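Local coordinates for DUF3256 domain-containing protein (PDB 2P3P) that is of unknown function but binds magnesium at one site and is probably membrane-associated, at residues W123-I128 / L166-T171. Numbering follows the deposited sequence.
Sequences WQQPRI and LSIRQT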
loop_
_atom_site.group_PDB
_atom_site.type_symbol
_atom_site.label_atom_id
_atom_site.label_comp_id
_atom_site.label_asym_id
_atom_site.label_seq_id
_atom_site.Cartn_x
_atom_site.Cartn_y
_atom_site.Cartn_z
ATOM N N TRP A 123 -4.445 5.374 -10.594
ATOM C CA TRP A 123 -4.947 4.148 -10.011
ATOM C C TRP A 123 -6.468 4.184 -9.888
ATOM O O TRP A 123 -7.038 5.159 -9.390
ATOM C CB TRP A 123 -4.331 3.960 -8.624
ATOM C CG TRP A 123 -5.038 2.941 -7.760
ATOM C CD1 TRP A 123 -5.873 3.189 -6.716
ATOM C CD2 TRP A 123 -4.954 1.529 -7.886
ATOM N NE1 TRP A 123 -6.348 1.992 -6.185
ATOM C CE2 TRP A 123 -5.796 0.961 -6.886
ATOM C CE3 TRP A 123 -4.270 0.675 -8.759
ATOM C CZ2 TRP A 123 -5.941 -0.414 -6.724
ATOM C CZ3 TRP A 123 -4.387 -0.678 -8.575
ATOM C CH2 TRP A 123 -5.227 -1.212 -7.572
ATOM N N GLN A 124 -7.121 3.139 -10.376
ATOM C CA GLN A 124 -8.556 2.960 -10.197
ATOM C C GLN A 124 -8.788 1.746 -9.296
ATOM O O GLN A 124 -8.497 0.623 -9.690
ATOM C CB GLN A 124 -9.278 2.730 -11.542
ATOM C CG GLN A 124 -10.751 2.488 -11.445
ATOM C CD GLN A 124 -11.456 2.347 -12.826
ATOM O OE1 GLN A 124 -10.914 2.754 -13.885
ATOM N NE2 GLN A 124 -12.679 1.821 -12.808
ATOM N N GLN A 125 -9.391 1.950 -8.138
ATOM C CA GLN A 125 -9.635 0.836 -7.210
ATOM C C GLN A 125 -10.567 -0.199 -7.881
ATOM O O GLN A 125 -11.600 0.163 -8.419
ATOM C CB GLN A 125 -10.301 1.347 -5.920
ATOM C CG GLN A 125 -10.467 0.337 -4.803
ATOM C CD GLN A 125 -9.188 0.088 -4.002
ATOM O OE1 GLN A 125 -8.110 0.313 -4.493
ATOM N NE2 GLN A 125 -9.321 -0.419 -2.787
ATOM N N PRO A 126 -10.176 -1.476 -7.893
ATOM C CA PRO A 126 -11.108 -2.457 -8.453
ATOM C C PRO A 126 -12.385 -2.584 -7.635
ATOM O O PRO A 126 -12.387 -2.191 -6.464
ATOM C CB PRO A 126 -10.323 -3.769 -8.424
ATOM C CG PRO A 126 -9.209 -3.585 -7.490
ATOM C CD PRO A 126 -8.924 -2.089 -7.402
ATOM N N ARG A 127 -13.461 -3.014 -8.302
ATOM C CA ARG A 127 -14.732 -3.364 -7.663
ATOM C C ARG A 127 -14.601 -4.750 -7.076
ATOM O O ARG A 127 -13.766 -5.550 -7.532
ATOM C CB ARG A 127 -15.896 -3.364 -8.666
ATOM C CG ARG A 127 -16.186 -2.006 -9.298
ATOM C CD ARG A 127 -17.230 -2.070 -10.419
ATOM N NE ARG A 127 -18.435 -2.806 -10.026
ATOM C CZ ARG A 127 -19.622 -2.711 -10.618
ATOM N NH1 ARG A 127 -20.626 -3.439 -10.168
ATOM N NH2 ARG A 127 -19.817 -1.881 -11.636
ATOM N N ILE A 128 -15.454 -5.066 -6.107
ATOM C CA ILE A 128 -15.365 -6.389 -5.507
ATOM C C ILE A 128 -15.646 -7.467 -6.572
ATOM O O ILE A 128 -15.167 -8.600 -6.452
ATOM C CB ILE A 128 -16.283 -6.544 -4.269
ATOM C CG1 ILE A 128 -15.932 -7.802 -3.474
ATOM C CG2 ILE A 128 -17.790 -6.584 -4.683
ATOM C CD1 ILE A 128 -14.498 -7.882 -2.957
ATOM N N LEU A 166 2.176 -4.047 -8.718
ATOM C CA LEU A 166 1.506 -4.199 -7.414
ATOM C C LEU A 166 0.479 -5.290 -7.536
ATOM O O LEU A 166 0.025 -5.588 -8.656
ATOM C CB LEU A 166 0.861 -2.899 -6.927
ATOM C CG LEU A 166 -0.404 -2.303 -7.560
ATOM C CD1 LEU A 166 -1.666 -3.095 -7.262
ATOM C CD2 LEU A 166 -0.591 -0.835 -7.047
ATOM N N SER A 167 0.143 -5.885 -6.385
ATOM C CA SER A 167 -0.860 -6.903 -6.260
ATOM C C SER A 167 -1.870 -6.433 -5.215
ATOM O O SER A 167 -1.522 -5.738 -4.255
ATOM C CB SER A 167 -0.175 -8.210 -5.840
ATOM O OG SER A 167 -1.041 -9.299 -5.793
ATOM N N ILE A 168 -3.140 -6.718 -5.439
ATOM C CA ILE A 168 -4.194 -6.312 -4.502
ATOM C C ILE A 168 -5.093 -7.501 -4.234
ATOM O O ILE A 168 -5.538 -8.171 -5.174
ATOM C CB ILE A 168 -4.963 -5.052 -5.016
ATOM C CG1 ILE A 168 -5.973 -4.513 -3.967
ATOM C CG2 ILE A 168 -5.581 -5.317 -6.450
ATOM C CD1 ILE A 168 -6.634 -3.188 -4.412
ATOM N N ARG A 169 -5.376 -7.742 -2.957
ATOM C CA ARG A 169 -6.143 -8.883 -2.506
ATOM C C ARG A 169 -7.347 -8.336 -1.748
ATOM O O ARG A 169 -7.207 -7.372 -0.976
ATOM C CB ARG A 169 -5.318 -9.814 -1.605
ATOM C CG ARG A 169 -4.834 -9.204 -0.322
ATOM C CD ARG A 169 -3.913 -10.112 0.507
ATOM N NE ARG A 169 -2.704 -10.510 -0.226
ATOM C CZ ARG A 169 -2.069 -11.675 -0.049
ATOM N NH1 ARG A 169 -2.488 -12.553 0.845
ATOM N NH2 ARG A 169 -0.994 -11.955 -0.752
ATOM N N GLN A 170 -8.526 -8.884 -2.032
ATOM C CA GLN A 170 -9.680 -8.607 -1.197
ATOM C C GLN A 170 -9.489 -9.268 0.156
ATOM O O GLN A 170 -8.996 -10.393 0.275
ATOM C CB GLN A 170 -11.038 -8.939 -1.877
ATOM C CG GLN A 170 -11.282 -10.417 -2.294
ATOM C CD GLN A 170 -11.704 -11.295 -1.133
ATOM O OE1 GLN A 170 -12.134 -10.792 -0.102
ATOM N NE2 GLN A 170 -11.488 -12.590 -1.260
ATOM N N THR A 171 -9.853 -8.541 1.198
ATOM C CA THR A 171 -9.768 -9.082 2.544
ATOM C C THR A 171 -11.162 -9.180 3.158
ATOM O O THR A 171 -11.278 -9.244 4.382
ATOM C CB THR A 171 -8.811 -8.279 3.437
ATOM O OG1 THR A 171 -9.187 -6.905 3.432
ATOM C CG2 THR A 171 -7.347 -8.353 2.957
#
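The indole of Trp123 meets the strand with the far rim of its six-membered ring: Ile168 CD1 lies at the edge, near the ring plane, 3.7 Å from Trp123 CZ2, and Leu166 CD1 comes in obliquely, 3.9 Å from Trp123 CZ3. One face of the indole carries the backbone N of Gln125, offset toward the rim, while Tyr195 of strand 193-197 packs edge-to-face with the ring. The pyrrole edge is tied down within its own segment: Trp123 NE1 donates to Gln125 OE1 over 3.0 Å, a bent bond (136° at the hydrogen) that lies in the indole plane and reaches the oxygen slightly tilted from the amide plane. A bend at chi2 (79°) folds the Gln125 chain back to this nitrogen, and Gln125 OE1 also lies 3.8 Å from Ile168 CD1. With CG1 anti to the backbone N (chi1 -174°) and an extended chi2, Ile168 thrusts this methyl between the indole rim, the Gln125 amide and the Pro126 ring, where it abuts the CG/CD side, Pro126 CD lying 3.9 Å from Ile168 CD1. Farther along, Ile128 CD1 rests 3.8 Å from Gln170 CB, so it is the aliphatic root of Gln170 that is touched; the amide beyond bonds through NE2 to Thr173 OG1 and Ser189 O. No hydrogen bond joins the two segments, and the irregular segment 123-128 runs roughly along the direction of the strand segment, linked to it by side chains alone. Backbone bonds place strand 165-170 between strands 155-159 and 193-197. The arrangement is that of a hydrophobic core closed by a loop laid over one face of a four-stranded antiparallel sheet, with the tryptophan also reaching Ile107 of the larger seven-stranded sheet.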